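Long-range contacts in galactan 1,3-beta-galactosidase (Phanerochaete chrysosporium, PDB 7BYS), which probably cleaves beta-1,3-linked galactan as a family 43 glycoside hydrolase and carries a calcium-containing carbohydrate-binding module: residues Glu138-Asp143 with Ala150-Ala155; Lys163-Asp168 with Thr175-Val180; Gly325-Lys330 with Leu421-Val426. One frame throughout, in Å; residues are numbered along the deposited sequence.

Contact 1: Glu138-Asp143 with Ala150-Ala155; sequences ESIFQD and AYLLYA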
loop_
_atom_site.group_PDB
_atom_site.type_symbol
_atom_site.label_atom_id
_atom_site.label_comp_id
_atom_site.label_asym_id
_atom_site.label_seq_id
_atom_site.Cartn_x
_atom_site.Cartn_y
_atom_site.Cartn_z
ATOM N N GLU A 138 -7.294 7.314 -10.462
ATOM C CA GLU A 138 -7.694 8.651 -10.048
ATOM C C GLU A 138 -7.576 8.780 -8.540
ATOM O O GLU A 138 -7.475 7.787 -7.812
ATOM C CB GLU A 138 -9.116 9.013 -10.520
ATOM C CG GLU A 138 -10.213 7.985 -10.217
ATOM C CD GLU A 138 -10.395 7.681 -8.734
ATOM O OE1 GLU A 138 -10.395 6.491 -8.391
ATOM O OE2 GLU A 138 -10.514 8.618 -7.903
ATOM N N SER A 139 -7.614 10.026 -8.080
ATOM C CA SER A 139 -7.890 10.309 -6.686
ATOM C C SER A 139 -8.701 11.596 -6.619
ATOM O O SER A 139 -8.882 12.296 -7.624
ATOM C CB SER A 139 -6.592 10.387 -5.875
ATOM O OG SER A 139 -6.851 10.608 -4.500
ATOM N N ILE A 140 -9.167 11.917 -5.417
ATOM C CA ILE A 140 -9.880 13.161 -5.143
ATOM C C ILE A 140 -9.113 13.859 -4.038
ATOM O O ILE A 140 -8.816 13.245 -3.008
ATOM C CB ILE A 140 -11.329 12.893 -4.687
ATOM C CG1 ILE A 140 -12.129 12.174 -5.778
ATOM C CG2 ILE A 140 -12.016 14.198 -4.242
ATOM C CD1 ILE A 140 -12.383 13.016 -6.988
ATOM N N PHE A 141 -8.782 15.129 -4.250
ATOM C CA PHE A 141 -8.145 15.948 -3.228
ATOM C C PHE A 141 -9.091 17.077 -2.840
ATOM O O PHE A 141 -9.611 17.786 -3.709
ATOM C CB PHE A 141 -6.820 16.536 -3.737
ATOM C CG PHE A 141 -6.225 17.532 -2.788
ATOM C CD1 PHE A 141 -5.664 17.110 -1.590
ATOM C CD2 PHE A 141 -6.308 18.895 -3.046
ATOM C CE1 PHE A 141 -5.163 18.016 -0.680
ATOM C CE2 PHE A 141 -5.804 19.817 -2.131
ATOM C CZ PHE A 141 -5.230 19.377 -0.949
ATOM N N GLN A 142 -9.312 17.247 -1.539
ATOM C CA GLN A 142 -10.133 18.332 -1.013
ATOM C C GLN A 142 -9.227 19.338 -0.311
ATOM O O GLN A 142 -8.564 19.005 0.677
ATOM C CB GLN A 142 -11.164 17.776 -0.035
ATOM C CG GLN A 142 -12.162 18.805 0.475
ATOM C CD GLN A 142 -13.147 18.168 1.437
ATOM O OE1 GLN A 142 -12.743 17.454 2.352
ATOM N NE2 GLN A 142 -14.437 18.390 1.212
ATOM N N ASP A 143 -9.213 20.573 -0.813
ATOM C CA ASP A 143 -8.396 21.621 -0.227
ATOM C C ASP A 143 -9.055 22.153 1.042
ATOM O O ASP A 143 -10.220 21.878 1.343
ATOM C CB ASP A 143 -8.199 22.742 -1.247
ATOM C CG ASP A 143 -6.877 23.478 -1.083
ATOM O OD1 ASP A 143 -6.168 23.265 -0.077
ATOM O OD2 ASP A 143 -6.558 24.280 -1.998
ATOM N N ALA A 150 -12.539 20.988 -4.315
ATOM C CA ALA A 150 -12.083 19.630 -4.554
ATOM C C ALA A 150 -11.625 19.462 -5.998
ATOM O O ALA A 150 -12.049 20.194 -6.907
ATOM C CB ALA A 150 -13.186 18.626 -4.218
ATOM N N TYR A 151 -10.749 18.470 -6.195
ATOM C CA TYR A 151 -10.084 18.239 -7.468
ATOM C C TYR A 151 -10.016 16.751 -7.772
ATOM O O TYR A 151 -9.752 15.935 -6.878
ATOM C CB TYR A 151 -8.649 18.787 -7.409
ATOM C CG TYR A 151 -8.594 20.262 -7.129
ATOM C CD1 TYR A 151 -8.719 20.755 -5.838
ATOM C CD2 TYR A 151 -8.430 21.168 -8.170
ATOM C CE1 TYR A 151 -8.685 22.115 -5.583
ATOM C CE2 TYR A 151 -8.380 22.531 -7.931
ATOM C CZ TYR A 151 -8.511 22.999 -6.642
ATOM O OH TYR A 151 -8.453 24.360 -6.414
ATOM N N LEU A 152 -10.268 16.409 -9.030
ATOM C CA LEU A 152 -9.979 15.083 -9.559
ATOM C C LEU A 152 -8.534 15.057 -10.049
ATOM O O LEU A 152 -8.108 15.933 -10.811
ATOM C CB LEU A 152 -10.930 14.756 -10.717
ATOM C CG LEU A 152 -10.727 13.378 -11.346
ATOM C CD1 LEU A 152 -11.149 12.308 -10.366
ATOM C CD2 LEU A 152 -11.511 13.249 -12.658
ATOM N N LEU A 153 -7.782 14.056 -9.612
ATOM C CA LEU A 153 -6.421 13.794 -10.070
ATOM C C LEU A 153 -6.490 12.515 -10.890
ATOM O O LEU A 153 -7.017 11.515 -10.396
ATOM C CB LEU A 153 -5.512 13.547 -8.860
ATOM C CG LEU A 153 -5.739 14.398 -7.600
ATOM C CD1 LEU A 153 -4.707 14.011 -6.537
ATOM C CD2 LEU A 153 -5.681 15.902 -7.893
ATOM N N TYR A 154 -6.013 12.535 -12.138
ATOM C CA TYR A 154 -6.330 11.388 -12.986
ATOM C C TYR A 154 -5.348 11.168 -14.125
ATOM O O TYR A 154 -4.884 12.118 -14.757
ATOM C CB TYR A 154 -7.761 11.440 -13.538
ATOM C CG TYR A 154 -8.190 12.684 -14.297
ATOM C CD1 TYR A 154 -8.245 13.933 -13.684
ATOM C CD2 TYR A 154 -8.631 12.587 -15.613
ATOM C CE1 TYR A 154 -8.697 15.050 -14.371
ATOM C CE2 TYR A 154 -9.085 13.706 -16.308
ATOM C CZ TYR A 154 -9.111 14.932 -15.676
ATOM O OH TYR A 154 -9.563 16.062 -16.327
ATOM N N ALA A 155 -5.106 9.890 -14.417
ATOM C CA ALA A 155 -4.381 9.470 -15.608
ATOM C C ALA A 155 -5.335 9.523 -16.794
ATOM O O ALA A 155 -6.385 8.866 -16.795
ATOM C CB ALA A 155 -3.857 8.051 -15.406
HETATM O O HOH W 1 -8.296 25.227 -3.912
#
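With CG of Phe141 set trans to its backbone N (chi1 172°) and CG of Tyr151 trans to its carbonyl carbon (chi1 -60°), the two rings run side by side and point the same way. Their nearest atoms are Phe141 CD2 and Tyr151 CD1, 4.1 Å apart; the tyrosine carbon lies at the edge of the phenylalanine ring, near its plane, so the pair is not a face-to-face stack. Beyond the rings, one water bridges Tyr151 OH and Asp143 OD2, to which it donates at 2.8 Å; the same carboxylate also reaches Lys193 and Tyr198. The strands form an antiparallel beta hairpin, the first two strands of a four-stranded blade in the five-bladed beta-propeller of family 43. Ser139-Leu153 and Phe141-Tyr151 are its hydrogen-bonded pairs. Leu153 N to Ser139 O is the straightest of the four bonds, 2.9 Å and 179° at the hydrogen. On the face bearing Ile140 and Leu152, the two side chains cross at an angle and bring their CD1 methyls to 3.7 Å. Leu152 CD1 also lies 3.6 Å from Ser139 O. Glu138, at the other end, has CB 3.9 Å from Leu152 CD1, but the end of Glu138 leads away from the hairpin, and its side chain touches Arg82, a residue that binds galactose in another structure of this protein.

Contact 2: Lys163-Asp168 with Thr175-Val180; sequences KISRLD and TAQVSV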
loop_
_atom_site.group_PDB
_atom_site.type_symbol
_atom_site.label_atom_id
_atom_site.label_comp_id
_atom_site.label_asym_id
_atom_site.label_seq_id
_atom_site.Cartn_x
_atom_site.Cartn_y
_atom_site.Cartn_z
ATOM N N LYS A 163 -3.630 14.637 -15.311
ATOM C CA LYS A 163 -4.458 15.823 -15.199
ATOM C C LYS A 163 -4.925 16.057 -13.769
ATOM O O LYS A 163 -5.192 15.112 -13.012
ATOM C CB LYS A 163 -5.675 15.710 -16.108
ATOM C CG LYS A 163 -5.301 15.776 -17.576
ATOM C CD LYS A 163 -6.485 15.543 -18.496
ATOM C CE LYS A 163 -6.023 15.586 -19.953
ATOM N NZ LYS A 163 -7.064 15.016 -20.859
ATOM N N ILE A 164 -5.058 17.334 -13.426
ATOM C CA ILE A 164 -5.740 17.776 -12.221
ATOM C C ILE A 164 -6.843 18.718 -12.666
ATOM O O ILE A 164 -6.581 19.659 -13.424
ATOM C CB ILE A 164 -4.779 18.504 -11.272
ATOM C CG1 ILE A 164 -3.634 17.557 -10.881
ATOM C CG2 ILE A 164 -5.534 19.002 -10.054
ATOM C CD1 ILE A 164 -2.571 18.210 -10.019
ATOM N N SER A 165 -8.071 18.454 -12.231
ATOM C CA SER A 165 -9.191 19.275 -12.665
ATOM C C SER A 165 -10.104 19.552 -11.488
ATOM O O SER A 165 -10.283 18.692 -10.626
ATOM C CB SER A 165 -9.968 18.576 -13.774
ATOM O OG SER A 165 -9.150 18.414 -14.923
ATOM N N ARG A 166 -10.682 20.748 -11.456
ATOM C CA ARG A 166 -11.516 21.174 -10.343
ATOM C C ARG A 166 -12.941 20.641 -10.476
ATOM O O ARG A 166 -13.511 20.604 -11.574
ATOM C CB ARG A 166 -11.526 22.704 -10.288
ATOM C CG ARG A 166 -12.296 23.295 -9.119
ATOM C CD ARG A 166 -11.948 24.769 -8.891
ATOM N NE ARG A 166 -11.979 25.544 -10.130
ATOM C CZ ARG A 166 -13.039 26.193 -10.601
ATOM N NH1 ARG A 166 -12.942 26.855 -11.748
ATOM N NH2 ARG A 166 -14.194 26.183 -9.942
ATOM N N LEU A 167 -13.513 20.208 -9.350
ATOM C CA LEU A 167 -14.903 19.770 -9.290
ATOM C C LEU A 167 -15.819 20.952 -9.018
ATOM O O LEU A 167 -15.410 21.949 -8.417
ATOM C CB LEU A 167 -15.100 18.764 -8.155
ATOM C CG LEU A 167 -14.196 17.530 -8.172
ATOM C CD1 LEU A 167 -14.642 16.555 -7.104
ATOM C CD2 LEU A 167 -14.192 16.894 -9.545
ATOM N N ASP A 168 -17.069 20.820 -9.462
ATOM C CA ASP A 168 -18.093 21.815 -9.168
ATOM C C ASP A 168 -18.423 21.813 -7.674
ATOM O O ASP A 168 -17.927 20.998 -6.891
ATOM C CB ASP A 168 -19.320 21.623 -10.066
ATOM C CG ASP A 168 -20.088 20.324 -9.795
ATOM O OD1 ASP A 168 -20.039 19.780 -8.666
ATOM O OD2 ASP A 168 -20.788 19.853 -10.720
ATOM N N THR A 175 -15.428 20.702 -13.631
ATOM C CA THR A 175 -15.767 21.992 -14.233
ATOM C C THR A 175 -14.650 22.596 -15.084
ATOM O O THR A 175 -14.929 23.148 -16.156
ATOM C CB THR A 175 -16.217 22.993 -13.154
ATOM O OG1 THR A 175 -16.619 24.225 -13.772
ATOM C CG2 THR A 175 -15.120 23.290 -12.152
ATOM N N ALA A 176 -13.393 22.509 -14.649
ATOM C CA ALA A 176 -12.297 23.163 -15.349
ATOM C C ALA A 176 -11.035 22.341 -15.153
ATOM O O ALA A 176 -10.801 21.812 -14.064
ATOM C CB ALA A 176 -12.043 24.574 -14.800
ATOM N N GLN A 177 -10.223 22.253 -16.201
ATOM C CA GLN A 177 -8.876 21.723 -16.057
ATOM C C GLN A 177 -8.008 22.736 -15.330
ATOM O O GLN A 177 -8.113 23.947 -15.546
ATOM C CB GLN A 177 -8.257 21.456 -17.420
ATOM C CG GLN A 177 -7.038 20.542 -17.370
ATOM C CD GLN A 177 -6.687 19.968 -18.730
ATOM O OE1 GLN A 177 -7.381 19.089 -19.239
ATOM N NE2 GLN A 177 -5.618 20.474 -19.330
ATOM N N VAL A 178 -7.143 22.237 -14.458
ATOM C CA VAL A 178 -6.276 23.078 -13.659
ATOM C C VAL A 178 -4.808 22.866 -14.014
ATOM O O VAL A 178 -4.032 23.827 -14.075
ATOM C CB VAL A 178 -6.540 22.823 -12.157
ATOM C CG1 VAL A 178 -5.574 23.580 -11.299
ATOM C CG2 VAL A 178 -7.972 23.209 -11.820
ATOM N N SER A 179 -4.412 21.616 -14.257
ATOM C CA SER A 179 -3.030 21.277 -14.555
ATOM C C SER A 179 -3.014 20.058 -15.465
ATOM O O SER A 179 -3.853 19.162 -15.339
ATOM C CB SER A 179 -2.270 20.941 -13.264
ATOM O OG SER A 179 -0.978 20.433 -13.559
ATOM N N VAL A 180 -2.060 20.029 -16.387
ATOM C CA VAL A 180 -1.809 18.828 -17.174
ATOM C C VAL A 180 -0.306 18.627 -17.308
ATOM O O VAL A 180 0.432 19.573 -17.601
ATOM C CB VAL A 180 -2.503 18.842 -18.553
ATOM C CG1 VAL A 180 -2.041 20.018 -19.408
ATOM C CG2 VAL A 180 -2.268 17.528 -19.285
HETATM O O HOH W 2 -9.243 16.984 -20.692
#
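A classic beta bulge interrupts the antiparallel hairpin of strands 161-167 and 174-181, the outer pair of a four-stranded propeller blade: Val178 and Ser179 both face Ile164. The evidence is a one-residue shift in register between Ile164 and Ser165, together with two donors on one carbonyl. Ile164 O accepts from Val178 N at 2.8 Å, in the carbonyl plane, and from Ser179 N at 3.0 Å, tilted from that plane. Ile164 N returns a nearly straight bond to Ser179 O (172° at the hydrogen). Past the bulge regular pairing resumes, with Arg166 N bonded to Ala176 O and Thr175 N to Arg166 O. The extra residue also brings Val178 against the first strand, its CB 3.4 Å from Ile164 O and its CG2 beside the backbone N and CB of Arg166. In the conformer given, the Arg166 chain, bent at chi3 (48°), turns one face of its guanidinium to the methyl of Thr175, whose CG2 is offset toward the rim and 3.8 Å from Arg166 NH2. Thr175 also touches the N-acetylglucosamine of the glycan on Asn173. On the face bearing Lys163 and Ser165, Ser165 OG packs 3.5 Å from Gln177 CA while hydrogen-bonding Tyr154 of the preceding strand. The extended Lys163 chain runs beside Val180; its ammonium pairs with Asp157 and Ser156. In the conformer given, Gln177 crosses Lys163, and one water accepts from Lys163 NZ at 2.9 Å and donates to Gln177 OE1 at 3.2 Å.

Contact 3: Gly325-Lys330 with Leu421-Val426; sequences GFSGGK and LDKIIV. With CA (calcium ion), chain F.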
loop_
_atom_site.group_PDB
_atom_site.type_symbol
_atom_site.label_atom_id
_atom_site.label_comp_id
_atom_site.label_asym_id
_atom_site.label_seq_id
_atom_site.Cartn_x
_atom_site.Cartn_y
_atom_site.Cartn_z
ATOM N N GLY A 325 24.064 -5.595 -2.590
ATOM C CA GLY A 325 22.752 -5.281 -2.064
ATOM C C GLY A 325 22.428 -5.887 -0.720
ATOM O O GLY A 325 21.341 -5.636 -0.187
ATOM N N PHE A 326 23.354 -6.659 -0.147
ATOM C CA PHE A 326 23.151 -7.385 1.105
ATOM C C PHE A 326 23.807 -6.674 2.277
ATOM O O PHE A 326 24.932 -6.173 2.167
ATOM C CB PHE A 326 23.805 -8.771 1.046
ATOM C CG PHE A 326 23.329 -9.637 -0.070
ATOM C CD1 PHE A 326 21.999 -9.676 -0.430
ATOM C CD2 PHE A 326 24.224 -10.454 -0.738
ATOM C CE1 PHE A 326 21.570 -10.496 -1.463
ATOM C CE2 PHE A 326 23.802 -11.272 -1.767
ATOM C CZ PHE A 326 22.478 -11.293 -2.131
ATOM N N SER A 327 23.136 -6.713 3.423
ATOM C CA SER A 327 23.764 -6.284 4.659
ATOM C C SER A 327 24.951 -7.198 4.953
ATOM O O SER A 327 24.873 -8.424 4.789
ATOM C CB SER A 327 22.736 -6.372 5.789
ATOM O OG SER A 327 23.346 -6.081 7.032
ATOM N N GLY A 328 26.070 -6.600 5.361
ATOM C CA GLY A 328 27.292 -7.348 5.536
ATOM C C GLY A 328 27.910 -7.834 4.247
ATOM O O GLY A 328 28.928 -8.536 4.293
ATOM N N GLY A 329 27.341 -7.470 3.099
ATOM C CA GLY A 329 27.852 -7.912 1.824
ATOM C C GLY A 329 27.596 -9.366 1.513
ATOM O O GLY A 329 28.111 -9.866 0.513
ATOM N N LYS A 330 26.808 -10.063 2.335
ATOM C CA LYS A 330 26.660 -11.507 2.205
ATOM C C LYS A 330 25.230 -11.925 2.516
ATOM O O LYS A 330 24.513 -11.251 3.259
ATOM C CB LYS A 330 27.614 -12.256 3.147
ATOM C CG LYS A 330 29.083 -12.009 2.830
ATOM C CD LYS A 330 30.008 -12.814 3.713
ATOM C CE LYS A 330 31.454 -12.486 3.372
ATOM N NZ LYS A 330 31.625 -12.174 1.920
ATOM N N LEU A 421 18.540 -15.415 1.797
ATOM C CA LEU A 421 18.267 -14.735 3.061
ATOM C C LEU A 421 19.462 -13.881 3.467
ATOM O O LEU A 421 20.571 -14.394 3.640
ATOM C CB LEU A 421 17.935 -15.751 4.152
ATOM C CG LEU A 421 17.390 -15.159 5.458
ATOM C CD1 LEU A 421 16.002 -14.521 5.273
ATOM C CD2 LEU A 421 17.334 -16.233 6.542
ATOM N N ASP A 422 19.227 -12.575 3.624
ATOM C CA ASP A 422 20.258 -11.605 3.966
ATOM C C ASP A 422 20.436 -11.490 5.473
ATOM O O ASP A 422 21.556 -11.617 5.979
ATOM C CB ASP A 422 19.862 -10.239 3.380
ATOM C CG ASP A 422 20.894 -9.167 3.616
ATOM O OD1 ASP A 422 21.985 -9.459 4.133
ATOM O OD2 ASP A 422 20.609 -7.999 3.270
ATOM N N LYS A 423 19.349 -11.228 6.189
ATOM C CA LYS A 423 19.367 -11.061 7.635
ATOM C C LYS A 423 17.925 -11.106 8.113
ATOM O O LYS A 423 16.984 -11.114 7.310
ATOM C CB LYS A 423 20.015 -9.729 8.055
ATOM C CG LYS A 423 19.307 -8.475 7.534
ATOM C CD LYS A 423 19.849 -7.233 8.226
ATOM C CE LYS A 423 19.017 -6.011 7.895
ATOM N NZ LYS A 423 19.371 -4.886 8.814
ATOM N N ILE A 424 17.760 -11.139 9.434
ATOM C CA ILE A 424 16.461 -10.981 10.072
ATOM C C ILE A 424 16.580 -9.872 11.107
ATOM O O ILE A 424 17.664 -9.604 11.631
ATOM C CB ILE A 424 15.908 -12.288 10.702
ATOM C CG1 ILE A 424 16.699 -12.695 11.960
ATOM C CG2 ILE A 424 15.891 -13.419 9.677
ATOM C CD1 ILE A 424 16.110 -13.894 12.693
ATOM N N ILE A 425 15.466 -9.206 11.378
ATOM C CA ILE A 425 15.376 -8.245 12.471
ATOM C C ILE A 425 14.237 -8.680 13.373
ATOM O O ILE A 425 13.099 -8.852 12.913
ATOM C CB ILE A 425 15.177 -6.796 11.994
ATOM C CG1 ILE A 425 16.248 -6.407 10.970
ATOM C CG2 ILE A 425 15.200 -5.859 13.199
ATOM C CD1 ILE A 425 16.136 -4.950 10.462
ATOM N N VAL A 426 14.548 -8.874 14.649
ATOM C CA VAL A 426 13.585 -9.319 15.647
ATOM C C VAL A 426 13.139 -8.110 16.456
ATOM O O VAL A 426 13.957 -7.450 17.111
ATOM C CB VAL A 426 14.189 -10.395 16.560
ATOM C CG1 VAL A 426 13.192 -10.779 17.650
ATOM C CG2 VAL A 426 14.591 -11.626 15.753
HETATM CA CA CA F . 23.717 -10.446 5.314
HETATM O O HOH W 3 20.127 -5.430 2.399
HETATM O O HOH W 4 22.169 -4.016 8.259
#
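Asp422, the second residue of 421-426, meets Ser327 in the calcium site of the carbohydrate-binding module, a beta-sandwich in which this strand lies between strands 305-308 and 352-360. Asp422 supplies two ligands to the calcium ion, its backbone O at 2.5 Å and its carboxylate OD1 at 2.3 Å. With CG trans to the backbone N (chi1 -177°), the carboxylate extends toward the loop 325-330, where Ser327 N donates to the syn lone pair of Asp422 OD2 (2.8 Å, 167° at the hydrogen). One carboxylate is thus divided between metal and peptide N-H, an arrangement that would be expected to fix its rotation. A water also donates to OD2 and to Gly325 O. The loop contributes Ser327 O and Lys330 O, each 2.4 Å from the calcium; Glu308 and Glu310 bring the remaining protein ligands. Phe326 to Gly329 form a type II beta turn, closed by Gly329 N to Phe326 O, with Ser327 and Gly328 at its corners; Gly329, like Gly328, has positive phi. Phe326 rests its CB 3.6 Å from Asp422 OD1. At Lys423 the strand passes through a classic beta bulge in which Asp422 and Lys423 both face Tyr358, and the lysine makes a cation-pi contact with that tyrosine. Lys423 CD lies 3.9 Å from Ser327 OG, and at the end of the lysine side chain a water accepts from Lys423 NZ while donating to Ser327 OG at 2.7 Å.

How the contacts relate
Contacts 1 and 2 are successive hairpins of one four-stranded antiparallel sheet, and contact 3 follows much later in the chain. The centres of the first two are 8 Å apart, and their inner strands, 150-156 and 161-167, are neighbours, joined by Leu152 N to Ser165 O (2.8 Å); together they build the whole blade from its first strand to its outermost. Contact 3 belongs to a different module, the carbohydrate-binding one, on the opposite side of the chain's centre. Its centre is about 40 Å from that of contact 1 and about 47 Å from that of contact 2, without any touch, so the calcium site and the propeller blade are structurally separate parts of a two-module enzyme.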